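Local coordinates for protein ficolin-3 (PDB 2J5Z) that binds galactose through a fibrinogen-like recognition domain and probably acts as a lectin of innate immunity, at residues A[143-155]-A[174-186]. Sequence-based numbering, arbitrary orientation.
Sequences DSLSLHSGRPFTT and AWWYASCYRSNLN. With GAL (beta-D-galactopyranose), chain E.
Arg151 lies over Ala178 and illustrates how one long side chain can help join two loops, by packing and through a water. Arg151 CB packs 3.7 Å from Trp176 O. With CG anti to its own carbonyl carbon (chi1 -61°) and the chain extended as far as NE, Arg151 CD passes 3.7 Å from Ala178 CB. That methyl then lies under one face of the guanidinium, off its centre, with Arg151 CZ 3.5 Å from Ala178 CB. In the guanidinium plane, Arg151 NE donates to Leu147 O at 2.9 Å, which helps to set the rotation of the group, as does the water in the same plane. At the tip, NH1 gives a hydrogen bond to this water, which donates in turn to Tyr177 O and so ties the two loops together.

Further along, Thr154 and Trp175 form a single antiparallel bridge as a hydrogen-bonded pair: Thr154 N reaches Trp175 O at 2.9 Å, nearly straight (172°), while the return bond is weak. Beside it, Phe153 turns an edge to the face of the Trp176 indole, planes at 73°, with Phe153 CD1 3.6 Å from Trp176 CE2. The indole is anchored through NE1 to Tyr129 O. Trp175 likewise presents its edge to the face of the His148 ring. At the far end, Ser183 OG donates to Ser144 O at 2.9 Å from above the carbonyl plane, and Arg182 NH2 bonds to Asp143 O.

The loop 174-186 carries part of the galactose pocket. Cys180 is preceded by a cis peptide and disulfide-linked to Cys167; its backbone N-H donates to the sugar, Cys180 N lying 2.6 Å from GAL O5. One face of the Tyr181 ring lies against the sugar. In this fibrinogen-like domain, Tyr177 abuts helix 167-171, Ala174 touches helix 69-74, and Leu145 and Leu185 rest on strand 101-106.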
loop_
_atom_site.group_PDB
_atom_site.type_symbol
_atom_site.label_atom_id
_atom_site.label_comp_id
_atom_site.label_asym_id
_atom_site.label_seq_id
_atom_site.Cartn_x
_atom_site.Cartn_y
_atom_site.Cartn_z
ATOM N N ASP A 143 22.706 6.674 21.900
ATOM C CA ASP A 143 23.445 5.705 21.096
ATOM C C ASP A 143 23.343 4.302 21.687
ATOM O O ASP A 143 23.826 4.037 22.795
ATOM C CB ASP A 143 24.907 6.152 20.977
ATOM C CG ASP A 143 25.751 5.200 20.152
ATOM O OD1 ASP A 143 25.190 4.281 19.510
ATOM O OD2 ASP A 143 26.986 5.381 20.159
ATOM N N SER A 144 22.710 3.395 20.940
ATOM C CA SER A 144 22.656 1.989 21.341
ATOM C C SER A 144 23.115 1.033 20.232
ATOM O O SER A 144 22.821 -0.159 20.283
ATOM C CB SER A 144 21.240 1.604 21.785
ATOM O OG SER A 144 20.918 2.190 23.039
ATOM N N LEU A 145 23.820 1.562 19.238
ATOM C CA LEU A 145 24.271 0.744 18.124
ATOM C C LEU A 145 25.798 0.680 17.999
ATOM O O LEU A 145 26.315 -0.219 17.352
ATOM C CB LEU A 145 23.648 1.231 16.811
ATOM C CG LEU A 145 23.617 0.256 15.622
ATOM C CD1 LEU A 145 22.873 -1.026 15.974
ATOM C CD2 LEU A 145 22.984 0.912 14.406
ATOM N N SER A 146 26.521 1.590 18.650
ATOM C CA SER A 146 27.982 1.619 18.503
ATOM C C SER A 146 28.632 0.338 18.986
ATOM O O SER A 146 29.586 -0.144 18.373
ATOM C CB SER A 146 28.598 2.816 19.233
ATOM O OG SER A 146 28.247 4.021 18.593
ATOM N N LEU A 147 28.116 -0.212 20.082
ATOM C CA LEU A 147 28.600 -1.493 20.612
ATOM C C LEU A 147 28.600 -2.566 19.525
ATOM O O LEU A 147 29.459 -3.444 19.489
ATOM C CB LEU A 147 27.731 -1.959 21.799
ATOM C CG LEU A 147 27.851 -3.445 22.182
ATOM C CD1 LEU A 147 29.220 -3.775 22.784
ATOM C CD2 LEU A 147 26.730 -3.933 23.106
ATOM N N HIS A 148 27.629 -2.477 18.625
ATOM C CA HIS A 148 27.430 -3.504 17.628
ATOM C C HIS A 148 28.303 -3.328 16.398
ATOM O O HIS A 148 28.429 -4.243 15.586
ATOM C CB HIS A 148 25.948 -3.590 17.274
ATOM C CG HIS A 148 25.131 -4.141 18.395
ATOM N ND1 HIS A 148 24.392 -3.346 19.240
ATOM C CD2 HIS A 148 25.002 -5.403 18.854
ATOM C CE1 HIS A 148 23.813 -4.102 20.157
ATOM N NE2 HIS A 148 24.169 -5.354 19.946
ATOM N N SER A 149 28.938 -2.174 16.281
ATOM C CA SER A 149 29.832 -1.950 15.147
ATOM C C SER A 149 31.010 -2.913 15.210
ATOM O O SER A 149 31.554 -3.147 16.285
ATOM C CB SER A 149 30.344 -0.521 15.113
ATOM O OG SER A 149 31.077 -0.308 13.909
ATOM N N GLY A 150 31.389 -3.481 14.069
ATOM C CA GLY A 150 32.507 -4.426 14.021
ATOM C C GLY A 150 32.112 -5.870 14.260
ATOM O O GLY A 150 32.970 -6.771 14.236
ATOM N N ARG A 151 30.822 -6.113 14.485
ATOM C CA ARG A 151 30.364 -7.447 14.828
ATOM C C ARG A 151 29.621 -8.094 13.672
ATOM O O ARG A 151 28.963 -7.403 12.901
ATOM C CB ARG A 151 29.493 -7.409 16.086
ATOM C CG ARG A 151 30.258 -6.881 17.288
ATOM C CD ARG A 151 29.435 -6.804 18.541
ATOM N NE ARG A 151 30.239 -6.225 19.611
ATOM C CZ ARG A 151 31.071 -6.923 20.381
ATOM N NH1 ARG A 151 31.188 -8.243 20.224
ATOM N NH2 ARG A 151 31.771 -6.303 21.325
ATOM N N PRO A 152 29.759 -9.422 13.536
ATOM C CA PRO A 152 29.052 -10.148 12.486
ATOM C C PRO A 152 27.568 -10.241 12.812
ATOM O O PRO A 152 27.176 -10.087 13.960
ATOM C CB PRO A 152 29.687 -11.544 12.542
ATOM C CG PRO A 152 30.080 -11.694 13.990
ATOM C CD PRO A 152 30.583 -10.322 14.371
ATOM N N PHE A 153 26.753 -10.470 11.794
ATOM C CA PHE A 153 25.335 -10.717 11.995
ATOM C C PHE A 153 25.183 -12.167 12.452
ATOM O O PHE A 153 25.909 -13.049 11.958
ATOM C CB PHE A 153 24.626 -10.498 10.652
ATOM C CG PHE A 153 23.152 -10.222 10.766
ATOM C CD1 PHE A 153 22.697 -8.979 11.171
ATOM C CD2 PHE A 153 22.220 -11.195 10.406
ATOM C CE1 PHE A 153 21.345 -8.702 11.246
ATOM C CE2 PHE A 153 20.855 -10.928 10.483
ATOM C CZ PHE A 153 20.414 -9.682 10.902
ATOM N N THR A 154 24.271 -12.419 13.396
ATOM C CA THR A 154 23.902 -13.807 13.759
ATOM C C THR A 154 22.399 -14.035 13.757
ATOM O O THR A 154 21.602 -13.152 14.117
ATOM C CB THR A 154 24.566 -14.400 15.074
ATOM O OG1 THR A 154 23.622 -14.531 16.154
ATOM C CG2 THR A 154 25.763 -13.641 15.485
ATOM N N THR A 155 22.037 -15.221 13.282
ATOM C CA THR A 155 20.663 -15.689 13.277
ATOM C C THR A 155 20.619 -17.002 14.064
ATOM O O THR A 155 21.651 -17.513 14.493
ATOM C CB THR A 155 20.173 -15.945 11.840
ATOM O OG1 THR A 155 21.056 -16.860 11.183
ATOM C CG2 THR A 155 20.152 -14.635 11.038
ATOM N N ALA A 174 17.486 -11.349 15.356
ATOM C CA ALA A 174 18.647 -11.445 14.486
ATOM C C ALA A 174 19.306 -10.072 14.516
ATOM O O ALA A 174 18.626 -9.065 14.392
ATOM C CB ALA A 174 18.216 -11.784 13.053
ATOM N N TRP A 175 20.625 -10.022 14.663
ATOM C CA TRP A 175 21.296 -8.732 14.825
ATOM C C TRP A 175 22.782 -8.991 14.864
ATOM O O TRP A 175 23.222 -10.139 14.850
ATOM C CB TRP A 175 20.894 -8.110 16.162
ATOM C CG TRP A 175 20.964 -6.601 16.322
ATOM C CD1 TRP A 175 21.757 -5.896 17.209
ATOM C CD2 TRP A 175 20.154 -5.629 15.658
ATOM N NE1 TRP A 175 21.496 -4.555 17.113
ATOM C CE2 TRP A 175 20.519 -4.357 16.170
ATOM C CE3 TRP A 175 19.159 -5.704 14.672
ATOM C CZ2 TRP A 175 19.919 -3.168 15.730
ATOM C CZ3 TRP A 175 18.564 -4.530 14.236
ATOM C CH2 TRP A 175 18.954 -3.273 14.757
ATOM N N TRP A 176 23.546 -7.911 14.951
ATOM C CA TRP A 176 24.982 -8.018 15.086
ATOM C C TRP A 176 25.290 -8.194 16.567
ATOM O O TRP A 176 25.919 -7.332 17.186
ATOM C CB TRP A 176 25.649 -6.764 14.517
ATOM C CG TRP A 176 25.252 -6.494 13.082
ATOM C CD1 TRP A 176 25.848 -7.004 11.950
ATOM C CD2 TRP A 176 24.165 -5.674 12.628
ATOM N NE1 TRP A 176 25.195 -6.541 10.823
ATOM C CE2 TRP A 176 24.160 -5.725 11.213
ATOM C CE3 TRP A 176 23.187 -4.902 13.282
ATOM C CZ2 TRP A 176 23.216 -5.041 10.440
ATOM C CZ3 TRP A 176 22.259 -4.203 12.510
ATOM C CH2 TRP A 176 22.278 -4.282 11.099
ATOM N N TYR A 177 24.844 -9.324 17.124
ATOM C CA TYR A 177 24.914 -9.547 18.576
ATOM C C TYR A 177 26.336 -9.618 19.132
ATOM O O TYR A 177 27.255 -10.127 18.490
ATOM C CB TYR A 177 24.159 -10.824 18.981
ATOM C CG TYR A 177 22.669 -10.738 18.777
ATOM C CD1 TYR A 177 21.909 -9.780 19.443
ATOM C CD2 TYR A 177 22.023 -11.607 17.911
ATOM C CE1 TYR A 177 20.532 -9.687 19.249
ATOM C CE2 TYR A 177 20.657 -11.524 17.714
ATOM C CZ TYR A 177 19.918 -10.572 18.388
ATOM O OH TYR A 177 18.558 -10.475 18.183
ATOM N N ALA A 178 26.476 -9.120 20.352
ATOM C CA ALA A 178 27.679 -9.322 21.148
ATOM C C ALA A 178 27.325 -10.392 22.193
ATOM O O ALA A 178 27.329 -11.586 21.887
ATOM C CB ALA A 178 28.080 -8.009 21.801
ATOM N N SER A 179 26.997 -9.975 23.414
ATOM C CA SER A 179 26.519 -10.920 24.426
ATOM C C SER A 179 25.579 -10.286 25.467
ATOM O O SER A 179 25.903 -10.222 26.660
ATOM C CB SER A 179 27.696 -11.648 25.092
ATOM O OG SER A 179 28.718 -10.737 25.463
ATOM N N CYS A 180 24.402 -9.831 25.030
ATOM C CA CYS A 180 23.989 -9.936 23.635
ATOM C C CYS A 180 23.792 -8.599 22.915
ATOM O O CYS A 180 24.210 -8.461 21.760
ATOM C CB CYS A 180 22.721 -10.782 23.522
ATOM S SG CYS A 180 23.012 -12.517 23.857
ATOM N N TYR A 181 23.158 -7.626 23.569
ATOM C CA TYR A 181 22.790 -6.388 22.869
ATOM C C TYR A 181 22.547 -5.106 23.680
ATOM O O TYR A 181 22.202 -5.143 24.867
ATOM C CB TYR A 181 21.563 -6.633 21.969
ATOM C CG TYR A 181 20.222 -6.777 22.685
ATOM C CD1 TYR A 181 19.499 -5.657 23.084
ATOM C CD2 TYR A 181 19.660 -8.028 22.905
ATOM C CE1 TYR A 181 18.263 -5.776 23.710
ATOM C CE2 TYR A 181 18.415 -8.160 23.530
ATOM C CZ TYR A 181 17.728 -7.031 23.931
ATOM O OH TYR A 181 16.497 -7.135 24.544
ATOM N N ARG A 182 22.726 -3.969 23.006
ATOM C CA ARG A 182 22.189 -2.686 23.455
ATOM C C ARG A 182 20.981 -2.320 22.596
ATOM O O ARG A 182 20.164 -1.495 22.994
ATOM C CB ARG A 182 23.231 -1.570 23.325
ATOM C CG ARG A 182 24.571 -1.846 23.996
ATOM C CD ARG A 182 24.834 -0.930 25.170
ATOM N NE ARG A 182 24.537 0.468 24.874
ATOM C CZ ARG A 182 24.022 1.311 25.763
ATOM N NH1 ARG A 182 23.758 0.895 26.998
ATOM N NH2 ARG A 182 23.771 2.562 25.425
ATOM N N SER A 183 20.888 -2.911 21.403
ATOM C CA SER A 183 19.705 -2.733 20.533
ATOM C C SER A 183 19.285 -4.063 19.903
ATOM O O SER A 183 20.107 -4.942 19.663
ATOM C CB SER A 183 19.959 -1.686 19.442
ATOM O OG SER A 183 21.150 -1.978 18.724
ATOM N N ASN A 184 17.999 -4.191 19.607
ATOM C CA ASN A 184 17.440 -5.467 19.185
ATOM C C ASN A 184 16.174 -5.213 18.369
ATOM O O ASN A 184 15.098 -5.737 18.684
ATOM C CB ASN A 184 17.091 -6.290 20.434
ATOM C CG ASN A 184 16.719 -7.712 20.121
ATOM O OD1 ASN A 184 17.370 -8.384 19.296
ATOM N ND2 ASN A 184 15.678 -8.216 20.815
ATOM N N LEU A 185 16.298 -4.402 17.327
ATOM C CA LEU A 185 15.131 -3.887 16.613
ATOM C C LEU A 185 14.429 -4.908 15.722
ATOM O O LEU A 185 13.342 -4.638 15.229
ATOM C CB LEU A 185 15.484 -2.638 15.798
ATOM C CG LEU A 185 16.034 -1.447 16.596
ATOM C CD1 LEU A 185 16.315 -0.281 15.656
ATOM C CD2 LEU A 185 15.111 -1.010 17.765
ATOM N N ASN A 186 15.062 -6.061 15.519
ATOM C CA ASN A 186 14.449 -7.169 14.781
ATOM C C ASN A 186 13.938 -8.196 15.782
ATOM O O ASN A 186 13.752 -9.373 15.452
ATOM C CB ASN A 186 15.446 -7.825 13.827
ATOM C CG ASN A 186 15.833 -6.931 12.666
ATOM O OD1 ASN A 186 15.083 -6.030 12.288
ATOM N ND2 ASN A 186 17.003 -7.190 12.077
HETATM C C1 GAL E . 22.767 -7.943 27.303
HETATM C C2 GAL E . 21.671 -7.006 26.820
HETATM C C3 GAL E . 20.295 -7.532 27.207
HETATM C C4 GAL E . 20.147 -9.044 27.030
HETATM C C5 GAL E . 21.403 -9.819 27.397
HETATM C C6 GAL E . 21.269 -11.284 26.998
HETATM O O1 GAL E . 24.056 -7.459 26.907
HETATM O O2 GAL E . 21.857 -5.703 27.394
HETATM O O3 GAL E . 19.317 -6.869 26.405
HETATM O O4 GAL E . 19.803 -9.340 25.673
HETATM O O5 GAL E . 22.508 -9.219 26.728
HETATM O O6 GAL E . 21.731 -12.116 28.068
HETATM O O HOH W 1 30.042 -10.085 18.471
#